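Local coordinates for protein cysteine protease S273R (African swine fever virus pig/Kenya/KEN-50/1950, PDB 6LJ9) that probably matures viral polyprotein precursors into core-shell proteins as a SUMO-1-type cysteine protease, and probably dampens host innate immune signalling, at residues B[6-11]-B[239-244]; B[79-84]-B[264-269]; B[105-110]-B[150-155]; B[179-184]-B[209-214]. One frame throughout, in Å; residues are numbered along the deposited sequence.

Contact 1 of 4, residues B[6-11]-B[239-244]; sequences KITSSP and YIRARL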
loop_
_atom_site.group_PDB
_atom_site.type_symbol
_atom_site.label_atom_id
_atom_site.label_comp_id
_atom_site.label_asym_id
_atom_site.label_seq_id
_atom_site.Cartn_x
_atom_site.Cartn_y
_atom_site.Cartn_z
ATOM N N LYS B 6 -15.791 4.860 -7.601
ATOM C CA LYS B 6 -14.495 5.396 -7.197
ATOM C C LYS B 6 -13.629 4.325 -6.542
ATOM O O LYS B 6 -12.464 4.140 -6.915
ATOM C CB LYS B 6 -14.683 6.580 -6.249
ATOM C CG LYS B 6 -14.816 7.930 -6.928
ATOM C CD LYS B 6 -14.784 9.050 -5.898
ATOM C CE LYS B 6 -14.623 10.409 -6.556
ATOM N NZ LYS B 6 -14.470 11.492 -5.544
ATOM N N ILE B 7 -14.180 3.614 -5.558
ATOM C CA ILE B 7 -13.412 2.645 -4.782
ATOM C C ILE B 7 -13.078 1.437 -5.648
ATOM O O ILE B 7 -13.597 1.290 -6.760
ATOM C CB ILE B 7 -14.165 2.228 -3.505
ATOM C CG1 ILE B 7 -15.422 1.426 -3.852
ATOM C CG2 ILE B 7 -14.523 3.457 -2.678
ATOM C CD1 ILE B 7 -16.241 1.030 -2.641
ATOM N N THR B 8 -12.213 0.560 -5.138
ATOM C CA THR B 8 -11.616 -0.507 -5.930
ATOM C C THR B 8 -12.321 -1.850 -5.773
ATOM O O THR B 8 -11.836 -2.855 -6.306
ATOM C CB THR B 8 -10.136 -0.658 -5.567
ATOM O OG1 THR B 8 -10.012 -1.025 -4.188
ATOM C CG2 THR B 8 -9.393 0.650 -5.804
ATOM N N SER B 9 -13.446 -1.898 -5.067
ATOM C CA SER B 9 -14.159 -3.151 -4.868
ATOM C C SER B 9 -15.111 -3.428 -6.029
ATOM O O SER B 9 -15.311 -2.600 -6.920
ATOM C CB SER B 9 -14.922 -3.133 -3.547
ATOM O OG SER B 9 -15.820 -2.040 -3.498
ATOM N N SER B 10 -15.711 -4.612 -6.000
ATOM C CA SER B 10 -16.576 -5.073 -7.074
ATOM C C SER B 10 -17.619 -6.003 -6.480
ATOM O O SER B 10 -17.450 -6.499 -5.358
ATOM C CB SER B 10 -15.771 -5.788 -8.170
ATOM O OG SER B 10 -15.363 -7.078 -7.747
ATOM N N PRO B 11 -18.721 -6.250 -7.196
ATOM C CA PRO B 11 -19.744 -7.177 -6.688
ATOM C C PRO B 11 -19.318 -8.637 -6.667
ATOM O O PRO B 11 -20.126 -9.488 -6.276
ATOM C CB PRO B 11 -20.920 -6.969 -7.659
ATOM C CG PRO B 11 -20.667 -5.639 -8.291
ATOM C CD PRO B 11 -19.183 -5.527 -8.392
ATOM N N TYR B 239 -17.233 4.005 4.459
ATOM C CA TYR B 239 -16.356 5.121 4.801
ATOM C C TYR B 239 -14.915 4.652 4.951
ATOM O O TYR B 239 -13.990 5.271 4.414
ATOM C CB TYR B 239 -16.842 5.794 6.086
ATOM C CG TYR B 239 -16.026 7.002 6.496
ATOM C CD1 TYR B 239 -16.265 8.247 5.931
ATOM C CD2 TYR B 239 -15.024 6.898 7.452
ATOM C CE1 TYR B 239 -15.526 9.355 6.302
ATOM C CE2 TYR B 239 -14.278 8.001 7.831
ATOM C CZ TYR B 239 -14.535 9.227 7.252
ATOM O OH TYR B 239 -13.799 10.328 7.622
ATOM N N ILE B 240 -14.710 3.548 5.672
ATOM C CA ILE B 240 -13.361 3.018 5.857
ATOM C C ILE B 240 -12.762 2.605 4.518
ATOM O O ILE B 240 -11.596 2.894 4.225
ATOM C CB ILE B 240 -13.377 1.846 6.856
ATOM C CG1 ILE B 240 -13.791 2.336 8.247
ATOM C CG2 ILE B 240 -12.019 1.158 6.893
ATOM C CD1 ILE B 240 -13.834 1.244 9.297
ATOM N N ARG B 241 -13.553 1.931 3.681
ATOM C CA ARG B 241 -13.041 1.472 2.393
ATOM C C ARG B 241 -12.728 2.644 1.469
ATOM O O ARG B 241 -11.714 2.630 0.761
ATOM C CB ARG B 241 -14.041 0.522 1.735
ATOM C CG ARG B 241 -13.576 -0.034 0.398
ATOM C CD ARG B 241 -12.219 -0.707 0.529
ATOM N NE ARG B 241 -11.731 -1.221 -0.747
ATOM C CZ ARG B 241 -11.886 -2.476 -1.154
ATOM N NH1 ARG B 241 -12.517 -3.352 -0.385
ATOM N NH2 ARG B 241 -11.407 -2.856 -2.331
ATOM N N ALA B 242 -13.585 3.668 1.462
ATOM C CA ALA B 242 -13.331 4.835 0.622
ATOM C C ALA B 242 -12.079 5.579 1.074
ATOM O O ALA B 242 -11.285 6.029 0.240
ATOM C CB ALA B 242 -14.541 5.765 0.630
ATOM N N ARG B 243 -11.885 5.722 2.388
ATOM C CA ARG B 243 -10.675 6.370 2.884
ATOM C C ARG B 243 -9.440 5.535 2.569
ATOM O O ARG B 243 -8.363 6.081 2.300
ATOM C CB ARG B 243 -10.781 6.618 4.389
ATOM C CG ARG B 243 -11.939 7.512 4.803
ATOM C CD ARG B 243 -11.695 8.971 4.458
ATOM N NE ARG B 243 -10.599 9.545 5.233
ATOM C CZ ARG B 243 -9.393 9.805 4.742
ATOM N NH1 ARG B 243 -9.125 9.548 3.470
ATOM N NH2 ARG B 243 -8.455 10.327 5.521
ATOM N N LEU B 244 -9.578 4.205 2.601
ATOM C CA LEU B 244 -8.466 3.333 2.237
ATOM C C LEU B 244 -8.091 3.504 0.771
ATOM O O LEU B 244 -6.906 3.479 0.419
ATOM C CB LEU B 244 -8.820 1.876 2.535
ATOM C CG LEU B 244 -8.736 1.421 3.994
ATOM C CD1 LEU B 244 -9.233 -0.009 4.138
ATOM C CD2 LEU B 244 -7.311 1.548 4.512
#
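R241 carries most of this contact, reaching from helix 232-244 to the loop 6-11 at three successive residues. CG stands anti to the backbone N, and the chain bends at chi2 (55°). The aliphatic part passes I7, with R241 CG 4.2 Å from I7 CD1. The guanidinium then goes on to T8 and S9. R241 NH2 gives T8 OG1 a hydrogen bond of 3.0 Å that is almost straight, 175° at the hydrogen. T8 OG1 lies in the plane of the guanidinium, at its edge. S9 comes from another direction. S9 CB sits over one face, offset toward the rim, and is 3.7 Å from R241 NH2. The charge is met by E16, which forms a salt bridge with the same NH2, and by W100 in a cation-pi contact. E16 would probably offset the positive charge here.

A242 comes next and offers little bulk, so I7 can settle on the helix backbone. The CA atoms of I7 and A242 are 5.8 Å apart. I7 CG2 rests 3.8 Å from A242 CA and 4.0 Å from A242 CB. The two branches of I7 thus divide the work: CG2 covers A242, while the CG1 branch turns to R241.

The contact lies near the end of the helix that opens with C232, the probable nucleophile, and it ties the N-terminal region to the catalytic domain. I7 and S9 also lean on F265 of helix 259-269. A242 packs on F252 of helix 249-254, while Y239, R243 and L244 meet F173 of strand 169-175.

Contact 2 of 4, residues B[79-84]-B[264-269]; sequences PGPRNN and KFRTHL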
loop_
_atom_site.group_PDB
_atom_site.type_symbol
_atom_site.label_atom_id
_atom_site.label_comp_id
_atom_site.label_asym_id
_atom_site.label_seq_id
_atom_site.Cartn_x
_atom_site.Cartn_y
_atom_site.Cartn_z
ATOM N N PRO B 79 -19.512 -13.944 4.961
ATOM C CA PRO B 79 -20.962 -14.100 4.818
ATOM C C PRO B 79 -21.704 -12.967 5.504
ATOM O O PRO B 79 -21.263 -12.432 6.524
ATOM C CB PRO B 79 -21.241 -15.443 5.500
ATOM C CG PRO B 79 -20.159 -15.556 6.524
ATOM C CD PRO B 79 -18.940 -14.923 5.903
ATOM N N GLY B 80 -22.845 -12.599 4.929
ATOM C CA GLY B 80 -23.647 -11.527 5.468
ATOM C C GLY B 80 -24.821 -11.154 4.586
ATOM O O GLY B 80 -24.997 -11.682 3.483
ATOM N N PRO B 81 -25.654 -10.225 5.065
ATOM C CA PRO B 81 -26.819 -9.793 4.280
ATOM C C PRO B 81 -26.421 -9.080 2.997
ATOM O O PRO B 81 -26.359 -7.847 2.953
ATOM C CB PRO B 81 -27.559 -8.854 5.243
ATOM C CG PRO B 81 -26.508 -8.376 6.191
ATOM C CD PRO B 81 -25.551 -9.517 6.353
ATOM N N ARG B 82 -26.152 -9.854 1.945
ATOM C CA ARG B 82 -25.687 -9.277 0.689
ATOM C C ARG B 82 -26.835 -8.706 -0.136
ATOM O O ARG B 82 -26.698 -7.634 -0.732
ATOM C CB ARG B 82 -24.925 -10.330 -0.116
ATOM C CG ARG B 82 -24.533 -9.886 -1.516
ATOM C CD ARG B 82 -24.107 -11.071 -2.366
ATOM N NE ARG B 82 -23.968 -10.710 -3.773
ATOM C CZ ARG B 82 -22.812 -10.421 -4.361
ATOM N NH1 ARG B 82 -21.684 -10.455 -3.664
ATOM N NH2 ARG B 82 -22.783 -10.101 -5.648
ATOM N N ASN B 83 -27.972 -9.404 -0.183
ATOM C CA ASN B 83 -29.094 -9.005 -1.027
ATOM C C ASN B 83 -30.364 -8.750 -0.224
ATOM O O ASN B 83 -31.470 -8.849 -0.764
ATOM C CB ASN B 83 -29.347 -10.054 -2.109
ATOM C CG ASN B 83 -28.342 -9.970 -3.238
ATOM O OD1 ASN B 83 -28.135 -8.905 -3.821
ATOM N ND2 ASN B 83 -27.702 -11.092 -3.547
ATOM N N ASN B 84 -30.226 -8.433 1.058
ATOM C CA ASN B 84 -31.334 -7.964 1.873
ATOM C C ASN B 84 -30.826 -6.819 2.735
ATOM O O ASN B 84 -29.625 -6.540 2.788
ATOM C CB ASN B 84 -31.933 -9.089 2.731
ATOM C CG ASN B 84 -30.935 -9.674 3.710
ATOM O OD1 ASN B 84 -30.776 -9.174 4.824
ATOM N ND2 ASN B 84 -30.265 -10.748 3.305
ATOM N N LYS B 264 -26.352 -1.145 -2.621
ATOM C CA LYS B 264 -25.557 -1.814 -3.645
ATOM C C LYS B 264 -24.172 -2.174 -3.125
ATOM O O LYS B 264 -23.553 -3.121 -3.621
ATOM C CB LYS B 264 -25.444 -0.931 -4.887
ATOM C CG LYS B 264 -26.755 -0.721 -5.628
ATOM C CD LYS B 264 -26.565 0.192 -6.829
ATOM C CE LYS B 264 -27.864 0.375 -7.596
ATOM N NZ LYS B 264 -27.709 1.323 -8.734
ATOM N N PHE B 265 -23.674 -1.434 -2.130
ATOM C CA PHE B 265 -22.379 -1.750 -1.540
ATOM C C PHE B 265 -22.407 -3.060 -0.764
ATOM O O PHE B 265 -21.344 -3.641 -0.515
ATOM C CB PHE B 265 -21.924 -0.604 -0.634
ATOM C CG PHE B 265 -20.541 -0.782 -0.077
ATOM C CD1 PHE B 265 -19.447 -0.878 -0.922
ATOM C CD2 PHE B 265 -20.331 -0.846 1.291
ATOM C CE1 PHE B 265 -18.173 -1.042 -0.416
ATOM C CE2 PHE B 265 -19.057 -1.007 1.803
ATOM C CZ PHE B 265 -17.977 -1.106 0.948
ATOM N N ARG B 266 -23.595 -3.537 -0.379
ATOM C CA ARG B 266 -23.697 -4.846 0.256
ATOM C C ARG B 266 -23.196 -5.952 -0.662
ATOM O O ARG B 266 -22.626 -6.942 -0.189
ATOM C CB ARG B 266 -25.143 -5.120 0.673
ATOM C CG ARG B 266 -25.658 -4.236 1.797
ATOM C CD ARG B 266 -27.137 -4.491 2.050
ATOM N NE ARG B 266 -27.638 -3.758 3.209
ATOM C CZ ARG B 266 -27.758 -4.278 4.427
ATOM N NH1 ARG B 266 -27.414 -5.540 4.647
ATOM N NH2 ARG B 266 -28.225 -3.539 5.423
ATOM N N THR B 267 -23.400 -5.805 -1.974
ATOM C CA THR B 267 -22.894 -6.787 -2.925
ATOM C C THR B 267 -21.377 -6.737 -3.049
ATOM O O THR B 267 -20.774 -7.704 -3.528
ATOM C CB THR B 267 -23.537 -6.577 -4.299
ATOM O OG1 THR B 267 -23.062 -5.353 -4.872
ATOM C CG2 THR B 267 -25.053 -6.516 -4.172
ATOM N N HIS B 268 -20.751 -5.635 -2.636
ATOM C CA HIS B 268 -19.298 -5.551 -2.586
ATOM C C HIS B 268 -18.717 -6.123 -1.300
ATOM O O HIS B 268 -17.512 -6.395 -1.248
ATOM C CB HIS B 268 -18.839 -4.096 -2.729
ATOM C CG HIS B 268 -19.108 -3.501 -4.077
ATOM N ND1 HIS B 268 -18.189 -2.715 -4.737
ATOM C CD2 HIS B 268 -20.194 -3.568 -4.882
ATOM C CE1 HIS B 268 -18.694 -2.328 -5.895
ATOM N NE2 HIS B 268 -19.910 -2.832 -6.007
ATOM N N LEU B 269 -19.541 -6.312 -0.270
ATOM C CA LEU B 269 -19.059 -6.716 1.045
ATOM C C LEU B 269 -19.133 -8.223 1.260
ATOM O O LEU B 269 -18.159 -8.838 1.705
ATOM C CB LEU B 269 -19.860 -6.000 2.138
ATOM C CG LEU B 269 -19.604 -4.508 2.348
ATOM C CD1 LEU B 269 -20.631 -3.913 3.301
ATOM C CD2 LEU B 269 -18.198 -4.289 2.873
#
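R266 NH1 is held by two backbone carbonyls, P81 O across the contact and G86 O just beyond the loop 79-84. P81 is the centre of an inverse gamma turn, which presents its carbonyl to helix 259-269. The bond from R266 NH1 to P81 O is 3.1 Å with 157° at the hydrogen. It lies in the guanidinium plane and meets a lone pair in the carbonyl plane. N84 O sits over one face of the same guanidinium, and P81 CG is 3.4 Å from R266 NH1. R266 NE has a salt bridge to E231, the neighbour of C232, the probable nucleophile. The loop thus holds the R266 side chain in the neighbourhood of the inferred active site.

R82 works in the other direction. Its CG is anti to the backbone N (chi1 173°) and the chain runs out extended over the helix. The guanidinium lies with one face over T267 CA. Its hydrogen bonds go to F270 O from NH1 and to P11 O from NH2. N83 OD1 approaches T267 CG2 at 3.9 Å. T267 OG1 turns back into the helix and donates to K264 O at 2.6 Å.

Contact 3 of 4, residues B[105-110]-B[150-155]; sequences TKFFNC and CNTFGC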
loop_
_atom_site.group_PDB
_atom_site.type_symbol
_atom_site.label_atom_id
_atom_site.label_comp_id
_atom_site.label_asym_id
_atom_site.label_seq_id
_atom_site.Cartn_x
_atom_site.Cartn_y
_atom_site.Cartn_z
ATOM N N THR B 105 -2.039 -3.833 3.224
ATOM C CA THR B 105 -1.063 -4.372 4.163
ATOM C C THR B 105 -0.547 -3.346 5.164
ATOM O O THR B 105 0.206 -3.718 6.070
ATOM C CB THR B 105 0.117 -4.981 3.402
ATOM O OG1 THR B 105 0.757 -3.965 2.617
ATOM C CG2 THR B 105 -0.364 -6.095 2.481
ATOM N N LYS B 106 -0.915 -2.072 5.024
ATOM C CA LYS B 106 -0.594 -1.052 6.017
ATOM C C LYS B 106 -1.832 -0.595 6.779
ATOM O O LYS B 106 -1.856 0.519 7.311
ATOM C CB LYS B 106 0.100 0.142 5.358
ATOM C CG LYS B 106 1.473 -0.171 4.785
ATOM C CD LYS B 106 2.242 1.101 4.456
ATOM C CE LYS B 106 3.619 0.790 3.887
ATOM N NZ LYS B 106 3.541 0.124 2.557
ATOM N N PHE B 107 -2.859 -1.437 6.841
ATOM C CA PHE B 107 -4.124 -1.114 7.485
ATOM C C PHE B 107 -4.275 -1.941 8.753
ATOM O O PHE B 107 -4.110 -3.166 8.725
ATOM C CB PHE B 107 -5.293 -1.373 6.531
ATOM C CG PHE B 107 -6.638 -1.335 7.194
ATOM C CD1 PHE B 107 -7.141 -0.150 7.702
ATOM C CD2 PHE B 107 -7.408 -2.484 7.296
ATOM C CE1 PHE B 107 -8.381 -0.110 8.310
ATOM C CE2 PHE B 107 -8.649 -2.451 7.903
ATOM C CZ PHE B 107 -9.137 -1.263 8.410
ATOM N N PHE B 108 -4.585 -1.272 9.861
ATOM C CA PHE B 108 -4.760 -1.926 11.152
ATOM C C PHE B 108 -6.254 -2.050 11.428
ATOM O O PHE B 108 -6.952 -1.042 11.572
ATOM C CB PHE B 108 -4.059 -1.141 12.261
ATOM C CG PHE B 108 -3.998 -1.870 13.576
ATOM C CD1 PHE B 108 -5.069 -1.838 14.454
ATOM C CD2 PHE B 108 -2.866 -2.582 13.937
ATOM C CE1 PHE B 108 -5.018 -2.505 15.663
ATOM C CE2 PHE B 108 -2.807 -3.252 15.148
ATOM C CZ PHE B 108 -3.886 -3.213 16.011
ATOM N N ASN B 109 -6.741 -3.286 11.500
ATOM C CA ASN B 109 -8.139 -3.547 11.805
ATOM C C ASN B 109 -8.281 -3.792 13.303
ATOM O O ASN B 109 -7.558 -4.615 13.873
ATOM C CB ASN B 109 -8.652 -4.742 11.004
ATOM C CG ASN B 109 -7.775 -5.965 11.158
ATOM O OD1 ASN B 109 -6.616 -5.967 10.743
ATOM N ND2 ASN B 109 -8.322 -7.015 11.760
ATOM N N CYS B 110 -9.199 -3.070 13.937
ATOM C CA CYS B 110 -9.328 -3.153 15.383
ATOM C C CYS B 110 -9.850 -4.534 15.782
ATOM O O CYS B 110 -10.639 -5.133 15.043
ATOM C CB CYS B 110 -10.270 -2.062 15.896
ATOM S SG CYS B 110 -11.949 -2.166 15.257
ATOM N N CYS B 150 1.613 0.003 10.382
ATOM C CA CYS B 150 0.370 0.438 9.763
ATOM C C CYS B 150 0.253 1.951 9.873
ATOM O O CYS B 150 0.456 2.515 10.954
ATOM C CB CYS B 150 -0.837 -0.233 10.427
ATOM S SG CYS B 150 -0.825 -2.039 10.362
ATOM N N ASN B 151 -0.069 2.603 8.754
ATOM C CA ASN B 151 -0.328 4.038 8.726
ATOM C C ASN B 151 -1.808 4.356 8.547
ATOM O O ASN B 151 -2.160 5.513 8.298
ATOM C CB ASN B 151 0.501 4.715 7.629
ATOM C CG ASN B 151 0.326 4.065 6.266
ATOM O OD1 ASN B 151 -0.600 3.287 6.045
ATOM N ND2 ASN B 151 1.223 4.393 5.342
ATOM N N THR B 152 -2.681 3.356 8.662
ATOM C CA THR B 152 -4.120 3.568 8.677
ATOM C C THR B 152 -4.742 2.680 9.744
ATOM O O THR B 152 -4.293 1.555 9.980
ATOM C CB THR B 152 -4.777 3.276 7.316
ATOM O OG1 THR B 152 -4.305 2.022 6.807
ATOM C CG2 THR B 152 -4.468 4.379 6.318
ATOM N N PHE B 153 -5.782 3.204 10.388
ATOM C CA PHE B 153 -6.489 2.513 11.456
ATOM C C PHE B 153 -7.984 2.614 11.202
ATOM O O PHE B 153 -8.492 3.689 10.867
ATOM C CB PHE B 153 -6.132 3.110 12.827
ATOM C CG PHE B 153 -6.851 2.471 13.982
ATOM C CD1 PHE B 153 -8.059 2.984 14.434
ATOM C CD2 PHE B 153 -6.315 1.371 14.627
ATOM C CE1 PHE B 153 -8.721 2.402 15.497
ATOM C CE2 PHE B 153 -6.974 0.786 15.693
ATOM C CZ PHE B 153 -8.177 1.302 16.128
ATOM N N GLY B 154 -8.687 1.496 11.359
ATOM C CA GLY B 154 -10.110 1.471 11.088
ATOM C C GLY B 154 -10.909 0.676 12.099
ATOM O O GLY B 154 -10.478 -0.391 12.541
ATOM N N CYS B 155 -12.080 1.187 12.467
ATOM C CA CYS B 155 -12.925 0.505 13.434
ATOM C C CYS B 155 -14.365 0.958 13.245
ATOM O O CYS B 155 -14.626 2.116 12.908
ATOM C CB CYS B 155 -12.461 0.775 14.870
ATOM S SG CYS B 155 -12.873 -0.536 16.037
#
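K106 O takes bonds from two groups of T152 where the parallel pair of strands 107-109 and 152-158 begins. T152 N reaches K106 O at 3.2 Å, nearly in line with the carbonyl. T152 OG1 reaches K106 O at 2.9 Å from above the carbonyl plane. With OG1 placed between the backbone N and the carbonyl carbon (chi1 47°), hydroxyl and amide serve the same acceptor. N151 N adds a weak bond to this oxygen.

The ladder then alternates as parallel strands do. F108 N donates to T152 O at 2.8 Å. G154 N donates to F108 O at 3.1 Å. C110 N donates to G154 O at 3.3 Å. F107 O takes no part in this ladder; R148 and Q139 bond it. The N109 amide is bonded at both ends, to Q139 and to Y140 O. At the last rung the C110-C155 disulfide ties the two strands covalently, with C110 SG and C155 SG 2.0 Å apart and chi3 at 85°.

The rings of F108 and F153 run side by side and meet rim to rim, planes 18° apart, with F108 CD1 3.4 Å from F153 CD2. C150 SG lies at the edge of the F108 ring. G154 has no side chain, which leaves room for F107 CE1, 3.5 Å from G154 N.

Strand 107-109 is an outer strand of the chain's five-stranded mixed sheet, and strand 169-175 flanks the other side of 152-158. F107 and T152 face helix 232-244. F108 and F153 face helix 129-134 from the opposite side, and N109 packs on helix 90-103.

Contact 4 of 4, residues B[179-184]-B[209-214]; sequences DCWSIE and LKIHHT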
loop_
_atom_site.group_PDB
_atom_site.type_symbol
_atom_site.label_atom_id
_atom_site.label_comp_id
_atom_site.label_asym_id
_atom_site.label_seq_id
_atom_site.Cartn_x
_atom_site.Cartn_y
_atom_site.Cartn_z
ATOM N N ASP B 179 0.675 14.402 5.199
ATOM C CA ASP B 179 1.461 15.328 6.001
ATOM C C ASP B 179 0.683 15.836 7.204
ATOM O O ASP B 179 1.298 16.257 8.190
ATOM C CB ASP B 179 1.941 16.504 5.146
ATOM C CG ASP B 179 3.122 17.237 5.769
ATOM O OD1 ASP B 179 4.082 16.567 6.206
ATOM O OD2 ASP B 179 3.095 18.484 5.817
ATOM N N CYS B 180 -0.647 15.797 7.146
ATOM C CA CYS B 180 -1.515 16.119 8.273
ATOM C C CYS B 180 -2.320 14.872 8.612
ATOM O O CYS B 180 -3.223 14.488 7.860
ATOM C CB CYS B 180 -2.438 17.289 7.947
ATOM S SG CYS B 180 -3.865 17.425 9.042
ATOM N N TRP B 181 -1.987 14.241 9.731
ATOM C CA TRP B 181 -2.720 13.070 10.182
ATOM C C TRP B 181 -4.060 13.491 10.770
ATOM O O TRP B 181 -4.185 14.549 11.390
ATOM C CB TRP B 181 -1.908 12.290 11.217
ATOM C CG TRP B 181 -0.604 11.763 10.684
ATOM C CD1 TRP B 181 -0.108 11.924 9.424
ATOM C CD2 TRP B 181 0.366 10.985 11.399
ATOM N NE1 TRP B 181 1.110 11.301 9.309
ATOM C CE2 TRP B 181 1.423 10.715 10.507
ATOM C CE3 TRP B 181 0.444 10.492 12.704
ATOM C CZ2 TRP B 181 2.543 9.974 10.878
ATOM C CZ3 TRP B 181 1.557 9.755 13.072
ATOM C CH2 TRP B 181 2.592 9.504 12.161
ATOM N N SER B 182 -5.070 12.653 10.561
ATOM C CA SER B 182 -6.425 12.974 10.976
ATOM C C SER B 182 -7.050 11.791 11.697
ATOM O O SER B 182 -6.888 10.639 11.284
ATOM C CB SER B 182 -7.295 13.370 9.777
ATOM O OG SER B 182 -7.319 12.341 8.803
ATOM N N ILE B 183 -7.755 12.088 12.784
ATOM C CA ILE B 183 -8.579 11.124 13.500
ATOM C C ILE B 183 -10.026 11.452 13.168
ATOM O O ILE B 183 -10.510 12.544 13.487
ATOM C CB ILE B 183 -8.320 11.174 15.013
ATOM C CG1 ILE B 183 -6.833 10.953 15.299
ATOM C CG2 ILE B 183 -9.161 10.135 15.733
ATOM C CD1 ILE B 183 -6.405 11.399 16.677
ATOM N N GLU B 184 -10.712 10.520 12.513
ATOM C CA GLU B 184 -11.996 10.796 11.886
ATOM C C GLU B 184 -13.101 9.971 12.530
ATOM O O GLU B 184 -12.924 8.780 12.804
ATOM C CB GLU B 184 -11.930 10.509 10.383
ATOM C CG GLU B 184 -10.742 11.163 9.695
ATOM C CD GLU B 184 -10.495 10.611 8.306
ATOM O OE1 GLU B 184 -11.384 9.916 7.774
ATOM O OE2 GLU B 184 -9.407 10.870 7.748
ATOM N N LEU B 209 0.882 13.053 18.383
ATOM C CA LEU B 209 1.670 14.280 18.431
ATOM C C LEU B 209 3.092 14.045 18.922
ATOM O O LEU B 209 3.911 14.969 18.849
ATOM C CB LEU B 209 0.982 15.317 19.320
ATOM C CG LEU B 209 -0.115 16.159 18.667
ATOM C CD1 LEU B 209 -0.780 17.062 19.693
ATOM C CD2 LEU B 209 0.457 16.979 17.520
ATOM N N LYS B 210 3.400 12.846 19.423
ATOM C CA LYS B 210 4.758 12.514 19.837
ATOM C C LYS B 210 5.636 12.081 18.668
ATOM O O LYS B 210 6.865 12.162 18.772
ATOM C CB LYS B 210 4.732 11.409 20.900
ATOM C CG LYS B 210 3.997 11.776 22.189
ATOM C CD LYS B 210 4.068 10.638 23.196
ATOM C CE LYS B 210 3.364 9.392 22.659
ATOM N NZ LYS B 210 3.651 8.173 23.449
ATOM N N ILE B 211 5.043 11.629 17.563
ATOM C CA ILE B 211 5.793 11.191 16.393
ATOM C C ILE B 211 5.448 11.981 15.142
ATOM O O ILE B 211 6.042 11.734 14.087
ATOM C CB ILE B 211 5.604 9.681 16.134
ATOM C CG1 ILE B 211 4.152 9.383 15.763
ATOM C CG2 ILE B 211 6.014 8.871 17.354
ATOM C CD1 ILE B 211 3.910 7.937 15.395
ATOM N N HIS B 212 4.505 12.919 15.218
ATOM C CA HIS B 212 4.158 13.751 14.075
ATOM C C HIS B 212 3.765 15.134 14.570
ATOM O O HIS B 212 3.397 15.319 15.733
ATOM C CB HIS B 212 3.024 13.138 13.241
ATOM C CG HIS B 212 2.881 13.744 11.878
ATOM N ND1 HIS B 212 3.907 13.758 10.959
ATOM C CD2 HIS B 212 1.832 14.356 11.279
ATOM C CE1 HIS B 212 3.497 14.352 9.852
ATOM N NE2 HIS B 212 2.241 14.723 10.021
ATOM N N HIS B 213 3.836 16.107 13.663
ATOM C CA HIS B 213 3.656 17.505 14.023
ATOM C C HIS B 213 2.246 18.027 13.776
ATOM O O HIS B 213 1.846 19.004 14.418
ATOM C CB HIS B 213 4.660 18.372 13.255
ATOM C CG HIS B 213 4.663 18.133 11.777
ATOM N ND1 HIS B 213 3.660 18.590 10.948
ATOM C CD2 HIS B 213 5.546 17.488 10.978
ATOM C CE1 HIS B 213 3.926 18.237 9.704
ATOM N NE2 HIS B 213 5.063 17.567 9.694
ATOM N N THR B 214 1.483 17.407 12.877
ATOM C CA THR B 214 0.144 17.877 12.530
ATOM C C THR B 214 -0.840 16.725 12.682
ATOM O O THR B 214 -0.838 15.793 11.871
ATOM C CB THR B 214 0.106 18.436 11.109
ATOM O OG1 THR B 214 1.189 19.357 10.930
ATOM C CG2 THR B 214 -1.209 19.158 10.860
#
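W181 and H212 stack face to face. The H212 ring lies over the five-membered ring of the indole, centroids 3.8 Å apart and planes 10° from parallel. H212 CB sits over the six-membered ring of W181, 3.6 Å from its centroid, in a CH-pi contact.

Two hydrogen bonds cross the contact. H212 NE2 donates to D179 O at 2.6 Å and 158°. The acceptor lies near the imidazole plane, while the donor stands well above the carbonyl plane. This helps set the rotation of the imidazole. The backbone bond from W181 N to T214 O, 2.9 Å, starts the pairing of strands 181-186 and 215-220. These are adjacent parallel strands joined through helix 195-208, a beta-alpha-beta crossover whose return loop is 209-214. The D179 carboxylate turns to the dimer, where OD2 bonds Y249 OH of the second subunit.

Apolar contacts fill in at the margins. I211 CD1 comes to the edge of the indole, in its plane, and I211 CG1 is 3.8 Å from W181 CZ3. T214 CG2 touches C180 SG at 3.7 Å.

In the fold
Contact 1 joins the other three. It meets contact 2 where S9 OG bonds H268 ND1 (2.8 Å) and where I7 CD1 packs 3.6 Å from F265 CE1. It meets contact 3 through the helix, with L244 CD2 3.6 Å from F107 CD1. It reaches contact 4 by the salt bridge of R243 with E184. Contacts 3 and 4 belong to the same sheet, yet their nearest atoms are about 7 Å apart. Contacts 2 and 4 have centres about 34 Å apart, on opposite sides of the chain's centre. Contact 2 is near the inferred catalytic cysteine, with the side chains of R266 and C232 about 8 Å apart, while contacts 1, 3 and 4 lie away from it.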